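PDB 6X1N: mbDLG-3 protein from Monosiga brevicollis, which carries here its third PDZ domain, a peptide-binding module of a Dlg-type scaffold, and in its full length probably binds protein kinases. Local coordinates for residues A77-L80 / V81-T85; T94-P97 / G98-D101. All blocks are in the same frame, centred on the assembly; numbering follows the deposited sequence.

Two short continuous stretches, on opposite sides of the centre of one PDZ domain, show a helix near its C-terminal end and another at its start. Following the chain from the N terminus, contact 1 comes first: residues 77-85 run along helix 74-82, which packs on strands 19-22, 59-64 and 88-95, and into the chain that leaves it. Contact 2, residues 94-101, joins the end of strand 88-95 to helix 97-102, set against strand 38-43. The two are in series, neither nested nor crossed, and neither closes a long loop. The centres of contacts 1 and 2 are about 23 Å apart and they do not touch; strand 88-95 connects them along the chain.

Contact 1 (A77-L80 / V81-T85); sequences AANL and VKHIT
Val-81 and Lys-82 continue the helix on the carbonyls of Ala-77 and Ala-78, and successive backbone bonds of the helix run through this local contact. Val-81 N donates to Ala-77 O at 3.1 Å, and Lys-82 N to Ala-78 O at 2.9 Å, both nearly straight. The next bond is more bent: His-83 N reaches Asn-79 O at 3.0 Å with an N-H...O angle of 137°. The same N-H is shared unequally, a weak second bond running to Leu-80 O. One step on, Ile-84 N pairs with Val-81 O, a bond to the third residue back.

Polar side chains meet one turn apart. With CG anti to the carbonyl carbon (chi1 -74°), the His-83 imidazole folds back beside Asn-79, whose amide lies obliquely to it, the two planes 56° apart. Asn-79 ND2 sits over one ring face, 3.4 Å above the plane and displaced to the rim. OD1 comes within 3.1 Å of His-83 NE2, but the angle is too poor for a hydrogen bond. The ring also leans on the Asn-79 backbone carbonyl, with His-83 CD2 3.2 Å from Asn-79 O.

Aliphatic carbons pack against backbone carbonyl oxygens. Val-81 CG2 lies 3.4 Å from Ala-77 O, and Ile-84 CG1 rests at the same distance from Leu-80 O.

This helix is the one that, in PDZ domains generally, flanks the peptide groove together with the second strand. Here its inner side chains face the sheet: Ala-77 and Val-81 touch Leu-21 of strand 19-22, Leu-80 and Val-81 touch Met-64 of strand 59-64, and Val-81 and Ile-84 reach Met-89 of strand 88-95.

Contact 2 (T94-P97 / G98-D101); sequences TANP and GMYD
Asn-96 OD1 accepts from two donors at the start of helix 97-102: Met-99 N at 3.3 Å and a water at 2.8 Å. The first is the N-cap bond. It is nearly straight at the hydrogen (168°), yet the donor stands well above the amide's carbonyl plane, 59° out of it. The water also lies near Gly-98 N, but so close that a bond between them is doubtful. A chi1 of -173° swings the Asn-96 amide away from its own N and against Met-99, whose CB lies 3.4 Å from Asn-96 ND2.

Regular helix bonds follow at once. Tyr-100 N donates to Asn-96 O at 3.0 Å, and Asp-101 N to Pro-97 O at 2.8 Å. Pro-97, lacking an N-H, suits the first position after the cap, where that group is not needed by the helix's own hydrogen bonds.

Around this turn, Asn-96 ND2 is hydrogen-bonded to Gln-60 OE1 of strand 59-64, and Tyr-100 OH to Glu-57 OE2. Asn-96 and Met-99 both pack on Phe-39, and Tyr-100 on Ser-41, so the helix that follows strand 88-95 lies against strand 38-43.

Contact 1 (A77-L80 / V81-T85)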
ATOM      1  N   ALA A  77       0.864   8.611   3.203  1.00  8.01           N
ATOM      2  CA  ALA A  77       0.037   7.431   2.949  1.00  7.92           C
ATOM      3  C   ALA A  77      -0.739   7.013   4.192  1.00  8.48           C
ATOM      4  O   ALA A  77      -1.932   6.688   4.109  1.00  9.24           O
ATOM      5  CB  ALA A  77       0.901   6.275   2.439  1.00  8.96           C
ATOM      6  N   ALA A  78      -0.084   6.997   5.352  1.00  9.32           N
ATOM      7  CA  ALA A  78      -0.783   6.587   6.568  1.00 10.04           C
ATOM      8  C   ALA A  78      -1.896   7.565   6.901  1.00 11.51           C
ATOM      9  O   ALA A  78      -2.974   7.164   7.363  1.00 10.77           O
ATOM     10  CB  ALA A  78       0.204   6.475   7.728  1.00 11.80           C
ATOM     11  N   ASN A  79      -1.661   8.849   6.640  1.00 10.40           N
ATOM     12  CA  ASN A  79      -2.670   9.869   6.881  1.00 13.86           C
ATOM     13  C   ASN A  79      -3.845   9.701   5.927  1.00 14.16           C
ATOM     14  O   ASN A  79      -5.005   9.812   6.339  1.00 16.24           O
ATOM     15  CB  ASN A  79      -2.015  11.240   6.711  1.00 14.54           C
ATOM     16  CG  ASN A  79      -2.755  12.351   7.422  1.00 19.99           C
ATOM     17  OD1 ASN A  79      -2.874  12.356   8.652  1.00 18.81           O
ATOM     18  ND2 ASN A  79      -3.209  13.337   6.649  1.00 17.84           N
ATOM     19  N   LEU A  80      -3.561   9.415   4.651  1.00 11.83           N
ATOM     20  CA  LEU A  80      -4.620   9.151   3.683  1.00 11.94           C
ATOM     21  C   LEU A  80      -5.540   8.038   4.182  1.00 12.60           C
ATOM     22  O   LEU A  80      -6.768   8.188   4.194  1.00 15.08           O
ATOM     23  CB  LEU A  80      -3.988   8.800   2.327  1.00 11.04           C
ATOM     24  CG  LEU A  80      -4.919   8.566   1.135  1.00 13.01           C
ATOM     25  CD1 LEU A  80      -5.796   9.769   0.842  1.00 19.80           C
ATOM     26  CD2 LEU A  80      -4.118   8.170  -0.093  1.00 14.18           C
ATOM     27  N   VAL A  81      -4.954   6.936   4.648  1.00 10.65           N
ATOM     28  CA  VAL A  81      -5.743   5.816   5.164  1.00 11.57           C
ATOM     29  C   VAL A  81      -6.543   6.233   6.389  1.00 14.73           C
ATOM     30  O   VAL A  81      -7.745   5.955   6.490  1.00 14.62           O
ATOM     31  CB  VAL A  81      -4.835   4.621   5.494  1.00 13.21           C
ATOM     32  CG1 VAL A  81      -5.657   3.507   6.166  1.00 15.99           C
ATOM     33  CG2 VAL A  81      -4.165   4.114   4.249  1.00 11.19           C
ATOM     34  N   LYS A  82      -5.875   6.868   7.358  1.00 13.44           N
ATOM     35  CA  LYS A  82      -6.520   7.200   8.623  1.00 13.06           C
ATOM     36  C   LYS A  82      -7.678   8.164   8.421  1.00 15.13           C
ATOM     37  O   LYS A  82      -8.627   8.164   9.215  1.00 16.77           O
ATOM     38  CB  LYS A  82      -5.483   7.780   9.589  1.00 14.10           C
ATOM     39  CG  LYS A  82      -5.997   8.038  11.006  1.00 16.44           C
ATOM     40  CD  LYS A  82      -6.262   6.746  11.786  1.00 14.16           C
ATOM     41  CE  LYS A  82      -6.766   7.054  13.198  1.00 16.22           C
ATOM     42  NZ  LYS A  82      -7.161   5.821  13.941  1.00 15.31           N
ATOM     43  N   HIS A  83      -7.640   8.963   7.359  1.00 13.27           N
ATOM     44  CA  HIS A  83      -8.646   9.985   7.093  1.00 15.10           C
ATOM     45  C   HIS A  83      -9.834   9.493   6.269  1.00 16.31           C
ATOM     46  O   HIS A  83     -10.772  10.266   6.052  1.00 19.32           O
ATOM     47  CB  HIS A  83      -8.016  11.202   6.406  1.00 14.24           C
ATOM     48  CG  HIS A  83      -7.199  12.060   7.322  1.00 15.87           C
ATOM     49  ND1 HIS A  83      -7.063  13.421   7.142  1.00 20.87           N
ATOM     50  CD2 HIS A  83      -6.475  11.752   8.423  1.00 15.75           C
ATOM     51  CE1 HIS A  83      -6.290  13.913   8.095  1.00 18.59           C
ATOM     52  NE2 HIS A  83      -5.920  12.920   8.884  1.00 16.90           N
ATOM     53  N   ILE A  84      -9.823   8.244   5.795  1.00 16.21           N
ATOM     54  CA  ILE A  84     -10.976   7.716   5.074  1.00 16.86           C
ATOM     55  C   ILE A  84     -12.202   7.777   5.974  1.00 16.93           C
ATOM     56  O   ILE A  84     -12.167   7.328   7.128  1.00 21.50           O
ATOM     57  CB  ILE A  84     -10.681   6.282   4.600  1.00 14.43           C
ATOM     58  CG1 ILE A  84      -9.563   6.284   3.549  1.00 13.80           C
ATOM     59  CG2 ILE A  84     -11.950   5.612   4.070  1.00 15.39           C
ATOM     60  CD1 ILE A  84      -9.085   4.885   3.146  1.00 12.41           C
ATOM     61  N   THR A  85     -13.292   8.351   5.458  1.00 19.27           N
ATOM     62  CA  THR A  85     -14.505   8.505   6.255  1.00 22.99           C
ATOM     63  C   THR A  85     -15.608   7.522   5.893  1.00 23.65           C
ATOM     64  O   THR A  85     -16.461   7.234   6.740  1.00 29.71           O
ATOM     65  CB  THR A  85     -15.061   9.932   6.143  1.00 21.62           C
ATOM     66  OG1 THR A  85     -15.414  10.209   4.781  1.00 23.97           O
ATOM     67  CG2 THR A  85     -14.034  10.944   6.611  1.00 27.70           C
TER

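Contact 2 (T94-P97 / G98-D101)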
ATOM      1  N   THR A  94       0.937  -3.989  -7.073  1.00  6.95           N
ATOM      2  CA  THR A  94       1.708  -4.981  -7.811  1.00  7.42           C
ATOM      3  C   THR A  94       2.888  -5.417  -6.956  1.00  7.78           C
ATOM      4  O   THR A  94       3.463  -4.604  -6.229  1.00  8.15           O
ATOM      5  CB  THR A  94       2.151  -4.435  -9.180  1.00  8.91           C
ATOM      6  OG1 THR A  94       2.571  -5.513 -10.030  1.00 10.37           O
ATOM      7  CG2 THR A  94       3.270  -3.404  -9.030  1.00 10.77           C
ATOM      8  N   ALA A  95       3.210  -6.705  -6.994  1.00  7.70           N
ATOM      9  CA  ALA A  95       4.341  -7.183  -6.214  1.00  8.41           C
ATOM     10  C   ALA A  95       5.614  -6.542  -6.739  1.00  9.92           C
ATOM     11  O   ALA A  95       5.845  -6.497  -7.950  1.00 13.84           O
ATOM     12  CB  ALA A  95       4.440  -8.708  -6.310  1.00 10.13           C
ATOM     13  N   ASN A  96       6.434  -6.014  -5.845  1.00  8.08           N
ATOM     14  CA  ASN A  96       7.671  -5.347  -6.246  1.00  9.20           C
ATOM     15  C   ASN A  96       8.754  -5.754  -5.269  1.00  9.31           C
ATOM     16  O   ASN A  96       9.145  -4.989  -4.380  1.00  9.54           O
ATOM     17  CB  ASN A  96       7.486  -3.830  -6.328  1.00  8.49           C
ATOM     18  CG  ASN A  96       8.696  -3.127  -6.897  1.00  8.30           C
ATOM     19  OD1 ASN A  96       9.739  -3.747  -7.121  1.00  8.71           O
ATOM     20  ND2 ASN A  96       8.578  -1.816  -7.100  1.00  9.44           N
ATOM     21  N   PRO A  97       9.252  -6.989  -5.392  1.00 10.34           N
ATOM     22  CA  PRO A  97      10.206  -7.484  -4.391  1.00 10.69           C
ATOM     23  C   PRO A  97      11.533  -6.762  -4.408  1.00  9.60           C
ATOM     24  O   PRO A  97      12.154  -6.622  -3.349  1.00 11.73           O
ATOM     25  CB  PRO A  97      10.350  -8.972  -4.749  1.00 13.11           C
ATOM     26  CG  PRO A  97       9.982  -9.050  -6.189  1.00 13.50           C
ATOM     27  CD  PRO A  97       8.903  -8.021  -6.385  1.00 11.10           C
ATOM     28  N   GLY A  98      11.980  -6.287  -5.570  1.00 10.54           N
ATOM     29  CA  GLY A  98      13.255  -5.590  -5.615  1.00 12.90           C
ATOM     30  C   GLY A  98      13.238  -4.321  -4.787  1.00 10.89           C
ATOM     31  O   GLY A  98      14.101  -4.105  -3.931  1.00 11.57           O
ATOM     32  N   MET A  99      12.229  -3.475  -5.007  1.00  9.52           N
ATOM     33  CA  MET A  99      12.158  -2.232  -4.248  1.00  9.18           C
ATOM     34  C   MET A  99      11.850  -2.503  -2.783  1.00  9.26           C
ATOM     35  O   MET A  99      12.380  -1.824  -1.896  1.00 10.01           O
ATOM     36  CB  MET A  99      11.125  -1.286  -4.858  1.00  9.07           C
ATOM     37  CG  MET A  99      11.071   0.073  -4.165  1.00 10.08           C
ATOM     38  SD  MET A  99      12.594   1.049  -4.374  1.00  9.76           S
ATOM     39  CE  MET A  99      12.302   1.768  -5.980  1.00 10.41           C
ATOM     40  N   TYR A 100      10.997  -3.492  -2.511  1.00  9.44           N
ATOM     41  CA  TYR A 100      10.729  -3.857  -1.124  1.00  9.55           C
ATOM     42  C   TYR A 100      12.018  -4.262  -0.418  1.00 11.49           C
ATOM     43  O   TYR A 100      12.252  -3.872   0.731  1.00 11.86           O
ATOM     44  CB  TYR A 100       9.678  -4.966  -1.074  1.00 10.05           C
ATOM     45  CG  TYR A 100       9.080  -5.196   0.301  1.00 10.67           C
ATOM     46  CD1 TYR A 100       8.398  -4.184   0.963  1.00 10.20           C
ATOM     47  CD2 TYR A 100       9.167  -6.440   0.923  1.00 10.95           C
ATOM     48  CE1 TYR A 100       7.838  -4.392   2.221  1.00 10.54           C
ATOM     49  CE2 TYR A 100       8.602  -6.658   2.181  1.00 11.80           C
ATOM     50  CZ  TYR A 100       7.938  -5.633   2.819  1.00  9.79           C
ATOM     51  OH  TYR A 100       7.380  -5.838   4.070  1.00 12.12           O
ATOM     52  N   ASP A 101      12.875  -5.028  -1.102  0.65 12.48           N
ATOM     53  CA  ASP A 101      14.156  -5.412  -0.516  0.65 14.45           C
ATOM     54  C   ASP A 101      15.076  -4.214  -0.330  0.65 14.64           C
ATOM     55  O   ASP A 101      15.861  -4.181   0.625  0.65 15.24           O
ATOM     56  CB  ASP A 101      14.840  -6.467  -1.380  0.65 15.13           C
ATOM     57  CG  ASP A 101      16.175  -6.908  -0.806  0.65 17.93           C
ATOM     58  OD1 ASP A 101      16.169  -7.689   0.166  0.65 23.60           O
ATOM     59  OD2 ASP A 101      17.222  -6.473  -1.328  0.65 23.87           O
TER
HETATM   60  O   HOH W   1      10.922  -6.211  -7.882  1.00 19.45           O